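Local coordinates for protein phosphoglycerol transferase GacH (Streptococcus pyogenes MGAS5005, PDB 6DGM) that probably transfers glycerol phosphate onto the rhamnose polysaccharide of the group A streptococcal cell wall, through this C-terminal, manganese-binding domain of the sulfatase family, at residues 96-108 with 355-367. Numbering follows the deposited sequence.
Sequences TLTSLPFYNFSSS and QNDLKNIQYDVTI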
# COMPACT_ATOMS: atom_id res chain seq x y z
N THR A 96 -0.00 1.98 4.49
CA THR A 96 0.32 0.56 4.34
C THR A 96 1.21 0.08 5.48
O THR A 96 1.04 -1.03 6.00
CB THR A 96 0.97 0.25 2.99
OG1 THR A 96 2.33 0.73 2.95
CG2 THR A 96 0.17 0.83 1.83
N LEU A 97 2.17 0.89 5.89
CA LEU A 97 3.14 0.43 6.87
C LEU A 97 2.55 0.40 8.28
O LEU A 97 2.78 -0.57 9.01
CB LEU A 97 4.37 1.31 6.85
CG LEU A 97 5.22 1.30 5.58
CD1 LEU A 97 6.35 2.28 5.74
CD2 LEU A 97 5.74 -0.10 5.28
N THR A 98 1.83 1.44 8.67
CA THR A 98 1.31 1.54 10.03
C THR A 98 -0.08 0.94 10.20
O THR A 98 -0.45 0.54 11.31
CB THR A 98 1.21 3.02 10.47
OG1 THR A 98 0.24 3.70 9.66
CG2 THR A 98 2.56 3.72 10.37
N SER A 99 -0.86 0.92 9.11
CA SER A 99 -2.28 0.55 9.12
C SER A 99 -3.17 1.57 9.82
O SER A 99 -4.31 1.27 10.15
CB SER A 99 -2.51 -0.85 9.71
OG SER A 99 -1.78 -1.84 9.00
N LEU A 100 -2.67 2.77 10.07
CA LEU A 100 -3.50 3.82 10.65
C LEU A 100 -4.13 4.65 9.53
O LEU A 100 -3.39 5.24 8.73
CB LEU A 100 -2.65 4.71 11.54
CG LEU A 100 -2.00 4.01 12.74
CD1 LEU A 100 -1.06 4.94 13.48
CD2 LEU A 100 -3.06 3.44 13.70
N PRO A 101 -5.46 4.69 9.41
CA PRO A 101 -6.05 5.37 8.25
C PRO A 101 -5.95 6.89 8.31
O PRO A 101 -6.22 7.54 9.33
CB PRO A 101 -7.51 4.92 8.26
CG PRO A 101 -7.77 4.50 9.68
CD PRO A 101 -6.47 4.00 10.23
N PHE A 102 -5.62 7.46 7.15
CA PHE A 102 -5.60 8.91 6.99
C PHE A 102 -6.95 9.52 7.31
O PHE A 102 -7.03 10.62 7.85
CB PHE A 102 -5.20 9.20 5.54
CG PHE A 102 -4.70 10.60 5.27
CD1 PHE A 102 -4.54 11.53 6.28
CD2 PHE A 102 -4.36 10.95 3.98
CE1 PHE A 102 -4.05 12.80 6.00
CE2 PHE A 102 -3.87 12.21 3.70
CZ PHE A 102 -3.72 13.13 4.70
N TYR A 103 -8.03 8.81 6.99
CA TYR A 103 -9.36 9.37 7.18
C TYR A 103 -9.71 9.61 8.65
O TYR A 103 -10.69 10.32 8.90
CB TYR A 103 -10.44 8.51 6.50
CG TYR A 103 -10.58 7.09 6.95
CD1 TYR A 103 -11.05 6.78 8.23
CD2 TYR A 103 -10.32 6.03 6.08
CE1 TYR A 103 -11.19 5.48 8.64
CE2 TYR A 103 -10.46 4.73 6.48
CZ TYR A 103 -10.90 4.45 7.77
OH TYR A 103 -11.05 3.15 8.20
N ASN A 104 -8.93 9.08 9.59
CA ASN A 104 -9.15 9.34 11.00
C ASN A 104 -8.30 10.48 11.54
O ASN A 104 -8.53 10.93 12.67
CB ASN A 104 -8.91 8.09 11.85
CG ASN A 104 -10.07 7.13 11.78
OD1 ASN A 104 -11.19 7.51 11.43
ND2 ASN A 104 -9.81 5.87 12.16
N PHE A 105 -7.36 10.99 10.75
CA PHE A 105 -6.60 12.15 11.18
C PHE A 105 -7.34 13.42 10.79
O PHE A 105 -8.31 13.40 10.03
CB PHE A 105 -5.21 12.13 10.55
CG PHE A 105 -4.29 11.09 11.14
CD1 PHE A 105 -3.85 11.19 12.46
CD2 PHE A 105 -3.88 10.03 10.38
CE1 PHE A 105 -3.00 10.23 12.98
CE2 PHE A 105 -3.02 9.07 10.90
CZ PHE A 105 -2.59 9.16 12.19
N SER A 106 -6.88 14.54 11.33
CA SER A 106 -7.49 15.83 11.04
C SER A 106 -7.33 16.18 9.57
O SER A 106 -6.34 15.84 8.93
CB SER A 106 -6.82 16.91 11.89
OG SER A 106 -7.15 18.18 11.39
N SER A 107 -8.34 16.87 9.02
CA SER A 107 -8.24 17.35 7.65
C SER A 107 -7.11 18.36 7.47
O SER A 107 -6.67 18.58 6.34
CB SER A 107 -9.56 17.97 7.20
OG SER A 107 -10.57 16.99 7.14
N SER A 108 -6.64 18.96 8.56
CA SER A 108 -5.49 19.87 8.48
C SER A 108 -4.20 19.18 8.08
O SER A 108 -3.27 19.85 7.64
CB SER A 108 -5.28 20.56 9.82
OG SER A 108 -5.05 19.63 10.87
N GLN A 355 -14.67 1.52 14.65
CA GLN A 355 -13.85 2.70 14.42
C GLN A 355 -13.53 3.42 15.72
O GLN A 355 -12.45 4.00 15.84
CB GLN A 355 -14.55 3.65 13.42
CG GLN A 355 -14.42 3.20 11.99
CD GLN A 355 -12.98 3.28 11.46
OE1 GLN A 355 -12.16 4.07 11.94
NE2 GLN A 355 -12.68 2.44 10.47
N ASN A 356 -14.44 3.38 16.70
CA ASN A 356 -14.13 3.98 17.99
C ASN A 356 -12.97 3.24 18.65
O ASN A 356 -12.08 3.87 19.24
CB ASN A 356 -15.34 4.03 18.90
CG ASN A 356 -15.02 4.65 20.24
OD1 ASN A 356 -14.76 3.95 21.20
ND2 ASN A 356 -15.01 5.98 20.29
N ASP A 357 -12.96 1.90 18.57
CA ASP A 357 -11.81 1.15 19.04
C ASP A 357 -10.54 1.62 18.34
O ASP A 357 -9.52 1.91 18.98
CB ASP A 357 -11.99 -0.35 18.77
CG ASP A 357 -13.08 -0.99 19.61
OD1 ASP A 357 -13.46 -0.43 20.65
OD2 ASP A 357 -13.55 -2.07 19.22
N LEU A 358 -10.59 1.70 17.00
CA LEU A 358 -9.42 2.10 16.23
C LEU A 358 -8.98 3.52 16.55
O LEU A 358 -7.78 3.77 16.72
CB LEU A 358 -9.71 1.93 14.74
CG LEU A 358 -8.58 2.37 13.82
CD1 LEU A 358 -7.33 1.56 14.06
CD2 LEU A 358 -9.00 2.27 12.35
N LYS A 359 -9.93 4.46 16.64
CA LYS A 359 -9.55 5.86 16.87
C LYS A 359 -8.85 6.03 18.21
O LYS A 359 -7.90 6.81 18.33
CB LYS A 359 -10.78 6.75 16.79
CG LYS A 359 -11.34 6.93 15.38
CD LYS A 359 -12.70 7.60 15.36
CE LYS A 359 -13.21 7.73 13.94
NZ LYS A 359 -14.58 8.28 13.85
N ASN A 360 -9.30 5.31 19.24
CA ASN A 360 -8.64 5.40 20.53
C ASN A 360 -7.20 4.90 20.46
O ASN A 360 -6.29 5.52 21.02
CB ASN A 360 -9.45 4.68 21.61
CG ASN A 360 -10.52 5.56 22.21
OD1 ASN A 360 -10.21 6.52 22.91
ND2 ASN A 360 -11.78 5.26 21.92
N ILE A 361 -6.98 3.78 19.75
CA ILE A 361 -5.62 3.27 19.57
C ILE A 361 -4.78 4.25 18.77
O ILE A 361 -3.63 4.56 19.11
CB ILE A 361 -5.66 1.89 18.89
CG1 ILE A 361 -6.37 0.86 19.78
CG2 ILE A 361 -4.24 1.43 18.49
CD1 ILE A 361 -5.71 0.62 21.14
N GLN A 362 -5.35 4.74 17.67
CA GLN A 362 -4.66 5.65 16.76
C GLN A 362 -4.29 6.94 17.45
O GLN A 362 -3.18 7.47 17.26
CB GLN A 362 -5.60 5.90 15.58
CG GLN A 362 -5.05 6.76 14.45
CD GLN A 362 -5.89 6.62 13.19
OE1 GLN A 362 -6.86 5.87 13.14
NE2 GLN A 362 -5.52 7.39 12.16
N TYR A 363 -5.20 7.48 18.26
CA TYR A 363 -4.87 8.66 19.04
C TYR A 363 -3.79 8.34 20.06
O TYR A 363 -2.80 9.09 20.19
CB TYR A 363 -6.14 9.19 19.72
CG TYR A 363 -5.94 10.48 20.46
CD1 TYR A 363 -5.98 11.70 19.79
CD2 TYR A 363 -5.71 10.49 21.83
CE1 TYR A 363 -5.80 12.88 20.46
CE2 TYR A 363 -5.52 11.67 22.50
CZ TYR A 363 -5.56 12.85 21.83
OH TYR A 363 -5.37 14.02 22.52
N ASP A 364 -3.92 7.20 20.75
CA ASP A 364 -2.99 6.89 21.83
C ASP A 364 -1.55 6.86 21.33
O ASP A 364 -0.64 7.31 22.04
CB ASP A 364 -3.33 5.55 22.46
CG ASP A 364 -2.54 5.30 23.72
OD1 ASP A 364 -2.81 6.04 24.70
OD2 ASP A 364 -1.65 4.41 23.72
N VAL A 365 -1.32 6.31 20.14
CA VAL A 365 0.03 6.12 19.63
C VAL A 365 0.55 7.31 18.84
O VAL A 365 1.73 7.30 18.45
CB VAL A 365 0.13 4.85 18.76
CG1 VAL A 365 -0.39 3.62 19.50
CG2 VAL A 365 -0.61 5.02 17.43
N THR A 366 -0.26 8.33 18.59
CA THR A 366 0.22 9.49 17.84
C THR A 366 0.40 10.67 18.78
O THR A 366 1.51 10.92 19.26
CB THR A 366 -0.69 9.81 16.64
OG1 THR A 366 -2.05 9.94 17.06
CG2 THR A 366 -0.60 8.71 15.58
N ILE A 367 -0.67 11.39 19.08
CA ILE A 367 -0.56 12.57 19.91
C ILE A 367 -1.15 12.38 21.30
O ILE A 367 -1.17 13.34 22.09
CB ILE A 367 -1.13 13.81 19.19
CG1 ILE A 367 -2.62 13.63 18.93
CG2 ILE A 367 -0.37 14.02 17.86
CD1 ILE A 367 -3.32 14.91 18.54
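Gln362 and Asn104 carry the polar part of this contact. In Gln362, CG anti to the backbone N (chi1 -177°) and the extended chain carry the amide into the turn 101-105. There Gln362 NE2 donates to Pro101 O at 2.9 Å. Asn104 N reaches the same carbonyl from the opposite face, as part of the 3-10 turn. Asn104 ND2 uses both hydrogens in its own amide plane: one goes to Gln355 OE1 (3.0 Å, nearly straight at 169°), the other to Gln362 OE1 (3.1 Å). Gln355 NE2 bonds to Ala340 O and only weakly to Tyr103 OH.

Gln362 NE2 also lies over one face of the Phe105 ring, offset toward the rim, 3.3 Å from Phe105 CE2. Thr366 CG2 meets that ring at its edge.

Apolar contacts complete the interface. Pro101 CG, at the ring's far end, rests on Leu358 CD2 at 3.7 Å. The Leu100 side chain slides past that of Gln362 in the opposite direction, CD2 against CG. Leu100 CD1 touches Val365 CG2 (4.0 Å).

The contact ties helix 349-365, near the C-terminus, to the loop after helix 89-98 of the sulfatase-family fold, away from the manganese and ligand sites. Helix 328-339 also packs against Leu100, and helix 112-115 against Phe105.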